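Local atomic coordinates of trimethylamine-N-oxide reductase (Haemophilus influenzae, PDB entry 7L5I), a protein that probably reduces N-oxide or S-oxide substrates at a molybdenum centre carried by two molybdopterin guanosine dinucleotide cofactors. Residues E569-A574 with A584-D589; G399-I404 with L513-D518; P526-V531 with A593-L598. All coordinates share one frame; numbering follows the deposited sequence.

How the contacts relate
The three contacts form a cluster on one side of the chain's centre, with contacts 1 and 2 about 11 Å apart and contact 3 about 14 Å from each, measured between centres. Contact 1 shares helix 588-594 with contact 3 and meets contact 2 through a probable hydrogen bond from G402 N to F570 O, 3.0 Å. L598 of contact 3 packs on M585 and Y571 of contact 1. Contacts 2 and 3 lie on strands 512-517 and 523-527, neighbours in one sheet, where T514 CG2 comes 3.8 Å from M527 SD. Contact 2 lies deepest, yet the T514 side chain is about 13 Å from a bound molybdopterin guanosine dinucleotide, outside its first shell.

Contact 1: E569-A574 with A584-D589; sequences EFYNAA and AMPRFD
The Y571 ring is the bump of this contact, and residues 585-588 form the hollow that receives it. The arrangement is a helix-loop-helix: helix 563-580 ends, a short loop returns the chain, and helix 588-594 begins beside the first, with R587 at its N-cap position. The Y571 ring swings away from the backbone N (chi1 -177°), which carries it off the first helix into the returning loop. M585 and F588 lie on opposite sides of the ring plane. On one, the thioether bends at its last torsion and sets the methyl CE 3.5 Å from Y571 CZ. On the other, F588 CA makes an off-centre CH-pi contact with the ring, 4.2 Å from its centroid, and the F588 ring lies obliquely beyond it, its CD1 3.7 Å from Y571 CB. The far end of the hollow is polar: Y571 OH donates a 2.7 Å hydrogen bond to P586 O, which sits at the ring edge. The donor stands 33° out of the carbonyl plane, and the bond ties down the distal end of the tyrosine. P586 CG flanks the same hydroxyl. F591 and L598 also meet Y571, so the wedge belongs to a larger apolar cluster. Toward the outer rim, N572 OD1 approaches the edge of the R587 guanidinium, whose plane is turned 75° from the amide, but the bond from NH1 is weak. A water bridges this OD1 and the start of the second helix, accepting from F588 N at 2.9 Å. Shallower than the tyrosine pocket is the seat of A574, where its CB touches M585 CE at 4.2 Å and its carbonyl O lies 3.7 Å from M585 SD.

Contact 2: G399-I404 with L513-D518; sequences GIIGSI and LTMAGD
I401 and M515 are brought together by bends in both side chains: CG1 of I401 stands between its own backbone N and carbonyl carbon (chi1 64°), while the M515 chain folds at chi2 (-88°) and bends again at chi3. The first raises the isoleucine's longer branch toward strand 512-517; the second curls the thioether back over the backbone of the loop. The two side chains run alongside one another in opposite senses, I401 CG1 3.7 Å from M515 SD. Further along its branch, I401 CD1 reaches the strand itself, lying 3.8 Å from L513 CB and equally close to T514 CA. L513 and M515 both direct their CB atoms toward the loop; T514 between them turns to the other face of the strand, where it packs on Y525, M527 and M225. The folded methionine also presents its methyl group to the loop, CE lying 3.5 Å from G399 O. Residues 399-404 are irregular chain lying against strand 512-517, which belongs to a mixed sheet and sits between strands 226-227 and 523-527. The strand turns a corner at A516, and the contact is confined to residues 399-401 and 513-515. Helix 563-580 flanks the same area, with A574 against I401 and Y571 against L513. The one hydrogen bond across the segments is weak but very straight: I401 N points its hydrogen at M515 SD over 3.6 Å, with an angle of 176°. Sulfur is a soft, poor acceptor, and at this length the bond probably contributes little beside the apolar packing. The loop is held to this strand chiefly by that packing, the thioether serving at once as packing surface and as polar partner for a backbone N-H.

Contact 3: P526-V531 with A593-L598; sequences PMKQVV and AENKPL
P526 and K528 pack against N595 where a beta strand meets the exit of a helix: the end of strand 523-527, part of a four-stranded mixed sheet, and the loop that follows it form one side, and N595, with positive phi, ends helix 588-594 on the other. N595 ND2 lies between the side chains of K528 and P526, 3.4 Å from K528 CB and 3.7 Å from P526 CG. The K528 stem runs across the N595 side chain, nearly perpendicular to it, placing CD 3.8 Å from N595 CG before its amino end turns off. Beside this, the P526 ring rests on the K596-P597 peptide, with P526 CD 3.5 Å from K596 O. No hydrogen bond spans the two segments, so the join is made by packing. In the next shell, the amide is positioned by a strand from the N-terminal part of the chain: N595 OD1 accepts a bond from V37 N, and K528 shares backbone hydrogen bonding with the same V37. W592 touches both P526 and K528 from the last turn of the helix. The left-handed backbone of N595 (phi 50°, psi 50°) turns the chain toward strand 598-599. That strand joins the edge of the sheet through L598 and V524. P597 follows the turn, its N 3.9 Å from P526 CD.

Contact 1: E569-A574 with A584-D589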
ATOM      1  N   GLU A 569     -19.378   3.313  22.183  1.00 13.35           N
ATOM      2  CA  GLU A 569     -20.169   3.810  21.063  1.00 14.31           C
ATOM      3  C   GLU A 569     -19.832   3.066  19.777  1.00 15.05           C
ATOM      4  O   GLU A 569     -20.736   2.634  19.041  1.00 16.67           O
ATOM      5  CB  GLU A 569     -19.926   5.303  20.892  1.00 17.44           C
ATOM      6  CG  GLU A 569     -20.610   5.924  19.695  1.00 18.25           C
ATOM      7  CD  GLU A 569     -20.369   7.442  19.614  1.00 27.06           C
ATOM      8  OE1 GLU A 569     -20.641   8.142  20.615  1.00 32.15           O
ATOM      9  OE2 GLU A 569     -19.895   7.921  18.555  1.00 30.94           O
ATOM     10  N   PHE A 570     -18.537   2.855  19.515  1.00 13.22           N
ATOM     11  CA  PHE A 570     -18.136   2.106  18.330  1.00 11.07           C
ATOM     12  C   PHE A 570     -18.615   0.656  18.393  1.00 13.21           C
ATOM     13  O   PHE A 570     -19.142   0.125  17.415  1.00 12.97           O
ATOM     14  CB  PHE A 570     -16.612   2.158  18.136  1.00 12.56           C
ATOM     15  CG  PHE A 570     -16.058   3.539  17.969  1.00 13.35           C
ATOM     16  CD1 PHE A 570     -16.817   4.556  17.386  1.00 12.91           C
ATOM     17  CD2 PHE A 570     -14.777   3.837  18.395  1.00 15.83           C
ATOM     18  CE1 PHE A 570     -16.319   5.829  17.271  1.00 17.67           C
ATOM     19  CE2 PHE A 570     -14.278   5.116  18.259  1.00 13.27           C
ATOM     20  CZ  PHE A 570     -15.043   6.098  17.692  1.00 14.30           C
ATOM     21  N   TYR A 571     -18.456   0.005  19.547  1.00 13.09           N
ATOM     22  CA  TYR A 571     -18.899  -1.377  19.688  1.00 11.93           C
ATOM     23  C   TYR A 571     -20.399  -1.500  19.481  1.00 16.03           C
ATOM     24  O   TYR A 571     -20.876  -2.443  18.844  1.00 14.17           O
ATOM     25  CB  TYR A 571     -18.500  -1.891  21.070  1.00 13.45           C
ATOM     26  CG  TYR A 571     -18.838  -3.333  21.309  1.00 12.60           C
ATOM     27  CD1 TYR A 571     -17.935  -4.338  20.965  1.00 15.10           C
ATOM     28  CD2 TYR A 571     -20.045  -3.693  21.886  1.00 15.51           C
ATOM     29  CE1 TYR A 571     -18.240  -5.650  21.164  1.00 14.41           C
ATOM     30  CE2 TYR A 571     -20.363  -5.024  22.109  1.00 17.62           C
ATOM     31  CZ  TYR A 571     -19.445  -5.989  21.746  1.00 14.78           C
ATOM     32  OH  TYR A 571     -19.698  -7.323  21.954  1.00 16.80           O
ATOM     33  N   ASN A 572     -21.161  -0.549  20.012  1.00 14.38           N
ATOM     34  CA  ASN A 572     -22.612  -0.653  19.967  1.00 17.17           C
ATOM     35  C   ASN A 572     -23.156  -0.547  18.551  1.00 18.43           C
ATOM     36  O   ASN A 572     -24.242  -1.053  18.273  1.00 17.51           O
ATOM     37  CB  ASN A 572     -23.252   0.403  20.855  1.00 19.23           C
ATOM     38  CG  ASN A 572     -23.265  -0.006  22.315  1.00 21.53           C
ATOM     39  OD1 ASN A 572     -23.046  -1.166  22.651  1.00 24.04           O
ATOM     40  ND2 ASN A 572     -23.557   0.942  23.186  1.00 22.30           N
ATOM     41  N   ALA A 573     -22.439   0.110  17.636  1.00 16.59           N
ATOM     42  CA  ALA A 573     -22.836   0.063  16.239  1.00 20.80           C
ATOM     43  C   ALA A 573     -22.862  -1.379  15.732  1.00 19.26           C
ATOM     44  O   ALA A 573     -23.769  -1.773  14.993  1.00 20.97           O
ATOM     45  CB  ALA A 573     -21.885   0.916  15.399  1.00 19.50           C
ATOM     46  N   ALA A 574     -21.861  -2.176  16.102  1.00 16.70           N
ATOM     47  CA  ALA A 574     -21.849  -3.576  15.702  1.00 16.70           C
ATOM     48  C   ALA A 574     -22.950  -4.349  16.414  1.00 19.14           C
ATOM     49  O   ALA A 574     -23.622  -5.188  15.803  1.00 17.05           O
ATOM     50  CB  ALA A 574     -20.475  -4.197  15.982  1.00 15.81           C
ATOM     51  N   ALA A 584     -26.724 -12.601  18.351  1.00 18.11           N
ATOM     52  CA  ALA A 584     -26.571 -12.127  19.714  1.00 20.17           C
ATOM     53  C   ALA A 584     -25.104 -11.846  19.989  1.00 21.55           C
ATOM     54  O   ALA A 584     -24.244 -12.671  19.675  1.00 23.15           O
ATOM     55  CB  ALA A 584     -27.083 -13.169  20.696  1.00 22.54           C
ATOM     56  N   MET A 585     -24.825 -10.676  20.555  1.00 23.15           N
ATOM     57  CA  MET A 585     -23.498 -10.286  20.998  1.00 24.02           C
ATOM     58  C   MET A 585     -23.539  -9.934  22.482  1.00 21.00           C
ATOM     59  O   MET A 585     -24.581  -9.508  22.993  1.00 21.26           O
ATOM     60  CB  MET A 585     -22.980  -9.066  20.220  1.00 22.14           C
ATOM     61  CG  MET A 585     -22.532  -9.352  18.800  1.00 20.06           C
ATOM     62  SD  MET A 585     -22.120  -7.831  17.953  1.00 21.86           S
ATOM     63  CE  MET A 585     -20.536  -7.380  18.675  1.00 25.44           C
ATOM     64  N   PRO A 586     -22.435 -10.121  23.205  1.00 17.09           N
ATOM     65  CA  PRO A 586     -22.349  -9.559  24.556  1.00 22.04           C
ATOM     66  C   PRO A 586     -22.373  -8.047  24.478  1.00 21.28           C
ATOM     67  O   PRO A 586     -21.964  -7.464  23.471  1.00 18.20           O
ATOM     68  CB  PRO A 586     -20.998 -10.065  25.063  1.00 20.53           C
ATOM     69  CG  PRO A 586     -20.186 -10.274  23.820  1.00 21.88           C
ATOM     70  CD  PRO A 586     -21.173 -10.743  22.775  1.00 19.94           C
ATOM     71  N   ARG A 587     -22.840  -7.405  25.548  1.00 18.39           N
ATOM     72  CA  ARG A 587     -22.674  -5.960  25.623  1.00 19.53           C
ATOM     73  C   ARG A 587     -21.193  -5.624  25.801  1.00 17.43           C
ATOM     74  O   ARG A 587     -20.366  -6.483  26.104  1.00 16.93           O
ATOM     75  CB  ARG A 587     -23.493  -5.370  26.763  1.00 22.92           C
ATOM     76  CG  ARG A 587     -24.981  -5.152  26.405  1.00 29.34           C
ATOM     77  CD  ARG A 587     -25.155  -3.987  25.442  1.00 32.64           C
ATOM     78  NE  ARG A 587     -26.557  -3.658  25.197  1.00 50.05           N
ATOM     79  CZ  ARG A 587     -26.978  -2.760  24.307  1.00 49.88           C
ATOM     80  NH1 ARG A 587     -26.107  -2.088  23.553  1.00 33.93           N
ATOM     81  NH2 ARG A 587     -28.278  -2.540  24.162  1.00 42.59           N
ATOM     82  N   PHE A 588     -20.857  -4.342  25.618  1.00 16.98           N
ATOM     83  CA  PHE A 588     -19.447  -3.953  25.608  1.00 16.39           C
ATOM     84  C   PHE A 588     -18.725  -4.319  26.899  1.00 13.24           C
ATOM     85  O   PHE A 588     -17.573  -4.763  26.867  1.00 16.13           O
ATOM     86  CB  PHE A 588     -19.314  -2.464  25.375  1.00 15.27           C
ATOM     87  CG  PHE A 588     -17.900  -1.977  25.394  1.00 14.10           C
ATOM     88  CD1 PHE A 588     -17.020  -2.304  24.389  1.00 17.24           C
ATOM     89  CD2 PHE A 588     -17.449  -1.212  26.435  1.00 17.28           C
ATOM     90  CE1 PHE A 588     -15.707  -1.839  24.421  1.00 16.10           C
ATOM     91  CE2 PHE A 588     -16.155  -0.758  26.465  1.00 19.30           C
ATOM     92  CZ  PHE A 588     -15.290  -1.070  25.458  1.00 17.95           C
ATOM     93  N   ASP A 589     -19.352  -4.079  28.048  1.00 16.70           N
ATOM     94  CA  ASP A 589     -18.656  -4.309  29.310  1.00 19.61           C
ATOM     95  C   ASP A 589     -18.184  -5.752  29.421  1.00 17.78           C
ATOM     96  O   ASP A 589     -17.050  -6.015  29.854  1.00 18.04           O
ATOM     97  CB  ASP A 589     -19.575  -3.960  30.478  1.00 22.19           C
ATOM     98  CG  ASP A 589     -18.939  -4.262  31.827  1.00 46.73           C
ATOM     99  OD1 ASP A 589     -17.885  -3.662  32.117  1.00 53.49           O
ATOM    100  OD2 ASP A 589     -19.476  -5.098  32.593  1.00 49.88           O
TER
HETATM  101  O   HOH W   1     -22.737  -2.281  24.903  1.00 25.35           O

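Contact 2: G399-I404 with L513-D518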
ATOM      1  N   GLY A 399     -22.002  -7.830  12.832  1.00 19.91           N
ATOM      2  CA  GLY A 399     -22.066  -6.376  12.760  1.00 16.17           C
ATOM      3  C   GLY A 399     -20.661  -5.830  12.657  1.00 17.45           C
ATOM      4  O   GLY A 399     -19.677  -6.542  12.901  1.00 18.74           O
ATOM      5  N   ILE A 400     -20.573  -4.576  12.233  1.00 19.38           N
ATOM      6  CA  ILE A 400     -19.299  -3.902  12.022  1.00 18.30           C
ATOM      7  C   ILE A 400     -19.216  -2.729  12.991  1.00 16.98           C
ATOM      8  O   ILE A 400     -20.152  -1.918  13.085  1.00 14.72           O
ATOM      9  CB  ILE A 400     -19.150  -3.414  10.569  1.00 21.49           C
ATOM     10  CG1 ILE A 400     -19.224  -4.595   9.589  1.00 20.67           C
ATOM     11  CG2 ILE A 400     -17.841  -2.660  10.411  1.00 22.54           C
ATOM     12  CD1 ILE A 400     -19.324  -4.156   8.181  1.00 26.08           C
ATOM     13  N   ILE A 401     -18.095  -2.639  13.710  1.00 14.81           N
ATOM     14  CA  ILE A 401     -17.913  -1.560  14.668  1.00 13.50           C
ATOM     15  C   ILE A 401     -17.748  -0.223  13.948  1.00 15.58           C
ATOM     16  O   ILE A 401     -17.313  -0.127  12.791  1.00 15.13           O
ATOM     17  CB  ILE A 401     -16.705  -1.825  15.587  1.00 13.74           C
ATOM     18  CG1 ILE A 401     -15.414  -1.847  14.765  1.00 17.68           C
ATOM     19  CG2 ILE A 401     -16.902  -3.100  16.394  1.00 16.65           C
ATOM     20  CD1 ILE A 401     -14.168  -2.040  15.629  1.00 16.90           C
ATOM     21  N   GLY A 402     -18.088   0.845  14.672  1.00 12.68           N
ATOM     22  CA  GLY A 402     -17.848   2.190  14.207  1.00 17.91           C
ATOM     23  C   GLY A 402     -16.396   2.600  14.378  1.00 16.02           C
ATOM     24  O   GLY A 402     -15.560   1.861  14.915  1.00 15.00           O
ATOM     25  N   SER A 403     -16.102   3.816  13.918  1.00 15.97           N
ATOM     26  CA  SER A 403     -14.756   4.384  14.017  1.00 15.08           C
ATOM     27  C   SER A 403     -14.838   5.903  14.097  1.00 17.42           C
ATOM     28  O   SER A 403     -15.825   6.522  13.693  1.00 17.70           O
ATOM     29  CB  SER A 403     -13.883   3.938  12.828  1.00 24.25           C
ATOM     30  OG  SER A 403     -14.414   4.368  11.591  1.00 32.82           O
ATOM     31  N   ILE A 404     -13.787   6.509  14.637  1.00 15.23           N
ATOM     32  CA  ILE A 404     -13.755   7.960  14.733  1.00 13.05           C
ATOM     33  C   ILE A 404     -13.689   8.557  13.331  1.00 15.37           C
ATOM     34  O   ILE A 404     -13.143   7.956  12.408  1.00 16.45           O
ATOM     35  CB  ILE A 404     -12.561   8.397  15.602  1.00 17.80           C
ATOM     36  CG1 ILE A 404     -12.666   9.870  15.967  1.00 25.31           C
ATOM     37  CG2 ILE A 404     -11.260   8.164  14.896  1.00 16.92           C
ATOM     38  CD1 ILE A 404     -13.396  10.097  17.173  1.00 23.04           C
ATOM     39  N   LEU A 513     -10.327  -0.897  19.635  1.00 12.71           N
ATOM     40  CA  LEU A 513     -11.059  -1.991  19.018  1.00 10.39           C
ATOM     41  C   LEU A 513     -10.714  -2.020  17.542  1.00 12.98           C
ATOM     42  O   LEU A 513     -10.435  -0.981  16.945  1.00 13.74           O
ATOM     43  CB  LEU A 513     -12.585  -1.812  19.096  1.00 14.32           C
ATOM     44  CG  LEU A 513     -13.256  -1.773  20.458  1.00 16.49           C
ATOM     45  CD1 LEU A 513     -14.634  -1.172  20.295  1.00 17.09           C
ATOM     46  CD2 LEU A 513     -13.313  -3.179  20.980  1.00 18.50           C
ATOM     47  N   THR A 514     -10.739  -3.215  16.953  1.00 12.09           N
ATOM     48  CA  THR A 514     -10.634  -3.372  15.507  1.00 12.60           C
ATOM     49  C   THR A 514     -11.421  -4.611  15.094  1.00 13.95           C
ATOM     50  O   THR A 514     -12.109  -5.240  15.905  1.00 13.67           O
ATOM     51  CB  THR A 514      -9.151  -3.404  15.051  1.00 15.23           C
ATOM     52  OG1 THR A 514      -9.084  -3.330  13.601  1.00 14.47           O
ATOM     53  CG2 THR A 514      -8.449  -4.670  15.521  1.00 14.80           C
ATOM     54  N   MET A 515     -11.409  -4.898  13.794  1.00 15.82           N
ATOM     55  CA  MET A 515     -12.091  -6.052  13.244  1.00 16.57           C
ATOM     56  C   MET A 515     -11.103  -6.957  12.527  1.00 17.47           C
ATOM     57  O   MET A 515     -10.085  -6.485  11.992  1.00 15.09           O
ATOM     58  CB  MET A 515     -13.152  -5.694  12.182  1.00 19.49           C
ATOM     59  CG  MET A 515     -14.125  -4.622  12.486  1.00 28.85           C
ATOM     60  SD  MET A 515     -15.571  -5.229  13.331  1.00 22.56           S
ATOM     61  CE  MET A 515     -16.212  -6.685  12.481  1.00 21.99           C
ATOM     62  N   ALA A 516     -11.437  -8.236  12.486  1.00 14.74           N
ATOM     63  CA  ALA A 516     -10.787  -9.191  11.605  1.00 13.88           C
ATOM     64  C   ALA A 516     -11.235  -8.914  10.183  1.00 15.76           C
ATOM     65  O   ALA A 516     -12.431  -8.967   9.879  1.00 16.86           O
ATOM     66  CB  ALA A 516     -11.139 -10.615  12.012  1.00 17.81           C
ATOM     67  N   GLY A 517     -10.273  -8.622   9.302  1.00 16.61           N
ATOM     68  CA  GLY A 517     -10.636  -8.060   8.026  1.00 20.03           C
ATOM     69  C   GLY A 517      -9.705  -8.419   6.890  1.00 13.04           C
ATOM     70  O   GLY A 517      -8.822  -9.266   7.059  1.00 14.40           O
ATOM     71  N   ASP A 518      -9.884  -7.784   5.724  1.00 13.79           N
ATOM     72  CA  ASP A 518     -10.763  -6.632   5.570  1.00 13.80           C
ATOM     73  C   ASP A 518     -12.132  -6.883   4.943  1.00 17.30           C
ATOM     74  O   ASP A 518     -12.902  -5.953   4.749  1.00 18.58           O
ATOM     75  CB  ASP A 518     -10.049  -5.566   4.693  1.00 17.44           C
ATOM     76  CG  ASP A 518      -8.911  -4.854   5.429  1.00 15.37           C
ATOM     77  OD1 ASP A 518      -8.931  -4.845   6.657  1.00 17.07           O
ATOM     78  OD2 ASP A 518      -7.999  -4.298   4.771  1.00 18.76           O
TER

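Contact 3: P526-V531 with A593-L598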
ATOM      1  N   PRO A 526     -10.498  -7.115  20.478  1.00 12.43           N
ATOM      2  CA  PRO A 526     -10.151  -6.111  21.476  1.00 11.15           C
ATOM      3  C   PRO A 526      -8.693  -5.724  21.343  1.00 12.97           C
ATOM      4  O   PRO A 526      -7.853  -6.542  20.971  1.00 14.55           O
ATOM      5  CB  PRO A 526     -10.415  -6.833  22.808  1.00 14.19           C
ATOM      6  CG  PRO A 526     -10.123  -8.257  22.496  1.00 14.46           C
ATOM      7  CD  PRO A 526     -10.553  -8.476  21.070  1.00 14.24           C
ATOM      8  N   MET A 527      -8.393  -4.454  21.650  1.00 12.49           N
ATOM      9  CA  MET A 527      -7.007  -3.980  21.701  1.00 12.22           C
ATOM     10  C   MET A 527      -6.765  -3.405  23.090  1.00 12.41           C
ATOM     11  O   MET A 527      -6.756  -2.189  23.280  1.00 12.55           O
ATOM     12  CB  MET A 527      -6.728  -2.949  20.597  1.00 15.18           C
ATOM     13  CG  MET A 527      -6.901  -3.471  19.193  1.00 12.48           C
ATOM     14  SD  MET A 527      -6.735  -2.211  17.903  1.00 15.17           S
ATOM     15  CE  MET A 527      -5.050  -1.701  18.195  1.00 16.32           C
ATOM     16  N   LYS A 528      -6.596  -4.285  24.072  1.00 13.62           N
ATOM     17  CA  LYS A 528      -6.508  -3.859  25.460  1.00 13.96           C
ATOM     18  C   LYS A 528      -5.101  -3.349  25.763  1.00 15.83           C
ATOM     19  O   LYS A 528      -4.112  -3.903  25.285  1.00 14.08           O
ATOM     20  CB  LYS A 528      -6.866  -5.023  26.385  1.00 13.98           C
ATOM     21  CG  LYS A 528      -6.869  -4.660  27.861  1.00 14.60           C
ATOM     22  CD  LYS A 528      -7.433  -5.803  28.705  1.00 20.51           C
ATOM     23  CE  LYS A 528      -7.242  -5.546  30.189  1.00 23.54           C
ATOM     24  NZ  LYS A 528      -7.976  -4.344  30.658  1.00 32.34           N
ATOM     25  N   GLN A 529      -5.022  -2.274  26.542  1.00 13.04           N
ATOM     26  CA  GLN A 529      -3.727  -1.710  26.900  1.00 13.28           C
ATOM     27  C   GLN A 529      -2.879  -2.746  27.607  1.00 17.68           C
ATOM     28  O   GLN A 529      -3.342  -3.419  28.525  1.00 15.19           O
ATOM     29  CB  GLN A 529      -3.920  -0.494  27.803  1.00 14.57           C
ATOM     30  CG  GLN A 529      -2.646   0.152  28.298  1.00 15.44           C
ATOM     31  CD  GLN A 529      -2.967   1.311  29.233  1.00 20.90           C
ATOM     32  OE1 GLN A 529      -3.888   1.221  30.032  1.00 34.57           O
ATOM     33  NE2 GLN A 529      -2.218   2.386  29.142  1.00 20.86           N
ATOM     34  N   VAL A 530      -1.621  -2.856  27.185  1.00 13.19           N
ATOM     35  CA  VAL A 530      -0.702  -3.827  27.750  1.00 14.56           C
ATOM     36  C   VAL A 530       0.142  -3.202  28.851  1.00 19.45           C
ATOM     37  O   VAL A 530       0.324  -3.791  29.921  1.00 21.23           O
ATOM     38  CB  VAL A 530       0.208  -4.398  26.646  1.00 18.71           C
ATOM     39  CG1 VAL A 530       1.107  -5.438  27.256  1.00 22.20           C
ATOM     40  CG2 VAL A 530      -0.606  -4.976  25.503  1.00 18.39           C
ATOM     41  N   VAL A 531       0.681  -2.018  28.574  1.00 16.48           N
ATOM     42  CA  VAL A 531       1.527  -1.274  29.511  1.00 18.21           C
ATOM     43  C   VAL A 531       1.157   0.194  29.438  1.00 18.08           C
ATOM     44  O   VAL A 531       0.556   0.655  28.458  1.00 16.85           O
ATOM     45  CB  VAL A 531       3.020  -1.443  29.197  1.00 19.11           C
ATOM     46  CG1 VAL A 531       3.462  -2.907  29.253  1.00 20.46           C
ATOM     47  CG2 VAL A 531       3.312  -0.858  27.817  1.00 21.29           C
ATOM     48  N   ALA A 593     -14.270  -7.118  29.295  1.00 15.08           N
ATOM     49  CA  ALA A 593     -13.722  -7.893  30.410  1.00 13.00           C
ATOM     50  C   ALA A 593     -13.183  -9.229  29.944  1.00 13.04           C
ATOM     51  O   ALA A 593     -12.170  -9.715  30.465  1.00 16.98           O
ATOM     52  CB  ALA A 593     -14.804  -8.099  31.469  1.00 16.50           C
ATOM     53  N   GLU A 594     -13.875  -9.883  29.009  1.00 14.04           N
ATOM     54  CA  GLU A 594     -13.416 -11.172  28.508  1.00 15.95           C
ATOM     55  C   GLU A 594     -12.101 -11.058  27.742  1.00 15.17           C
ATOM     56  O   GLU A 594     -11.289 -11.985  27.785  1.00 14.80           O
ATOM     57  CB  GLU A 594     -14.523 -11.794  27.652  1.00 18.83           C
ATOM     58  CG  GLU A 594     -15.774 -12.140  28.490  1.00 31.01           C
ATOM     59  CD  GLU A 594     -16.929 -12.813  27.732  1.00 50.76           C
ATOM     60  OE1 GLU A 594     -17.275 -12.419  26.582  1.00 42.66           O
ATOM     61  OE2 GLU A 594     -17.517 -13.741  28.331  1.00 36.97           O
ATOM     62  N   ASN A 595     -11.860  -9.931  27.074  1.00 14.95           N
ATOM     63  CA  ASN A 595     -10.595  -9.659  26.362  1.00 12.07           C
ATOM     64  C   ASN A 595     -10.192 -10.810  25.436  1.00 14.33           C
ATOM     65  O   ASN A 595      -9.045 -11.263  25.435  1.00 14.66           O
ATOM     66  CB  ASN A 595      -9.477  -9.332  27.358  1.00 13.10           C
ATOM     67  CG  ASN A 595      -8.154  -8.971  26.684  1.00 16.52           C
ATOM     68  OD1 ASN A 595      -7.079  -9.447  27.082  1.00 14.32           O
ATOM     69  ND2 ASN A 595      -8.220  -8.105  25.684  1.00 13.89           N
ATOM     70  N   LYS A 596     -11.130 -11.246  24.602  1.00 12.85           N
ATOM     71  CA  LYS A 596     -10.917 -12.275  23.599  1.00 14.35           C
ATOM     72  C   LYS A 596     -11.561 -11.835  22.290  1.00 15.11           C
ATOM     73  O   LYS A 596     -12.531 -11.082  22.306  1.00 16.39           O
ATOM     74  CB  LYS A 596     -11.546 -13.624  23.996  1.00 21.74           C
ATOM     75  CG  LYS A 596     -10.994 -14.285  25.223  1.00 27.66           C
ATOM     76  CD  LYS A 596      -9.493 -14.292  25.252  1.00 39.98           C
ATOM     77  CE  LYS A 596      -8.951 -15.600  25.810  1.00 53.05           C
ATOM     78  NZ  LYS A 596      -7.532 -15.437  26.228  1.00 56.08           N
ATOM     79  N   PRO A 597     -11.057 -12.302  21.151  1.00 14.93           N
ATOM     80  CA  PRO A 597     -11.803 -12.106  19.902  1.00 13.14           C
ATOM     81  C   PRO A 597     -13.225 -12.628  20.064  1.00 17.50           C
ATOM     82  O   PRO A 597     -13.462 -13.673  20.687  1.00 17.70           O
ATOM     83  CB  PRO A 597     -11.021 -12.938  18.876  1.00 15.87           C
ATOM     84  CG  PRO A 597      -9.652 -13.073  19.464  1.00 17.66           C
ATOM     85  CD  PRO A 597      -9.845 -13.117  20.953  1.00 16.68           C
ATOM     86  N   LEU A 598     -14.171 -11.890  19.504  1.00 16.25           N
ATOM     87  CA  LEU A 598     -15.568 -12.301  19.385  1.00 14.58           C
ATOM     88  C   LEU A 598     -15.796 -12.633  17.923  1.00 17.03           C
ATOM     89  O   LEU A 598     -15.691 -11.751  17.069  1.00 17.88           O
ATOM     90  CB  LEU A 598     -16.511 -11.185  19.830  1.00 16.79           C
ATOM     91  CG  LEU A 598     -18.020 -11.434  19.708  1.00 21.68           C
ATOM     92  CD1 LEU A 598     -18.387 -12.528  20.681  1.00 23.03           C
ATOM     93  CD2 LEU A 598     -18.777 -10.173  19.970  1.00 25.18           C
TER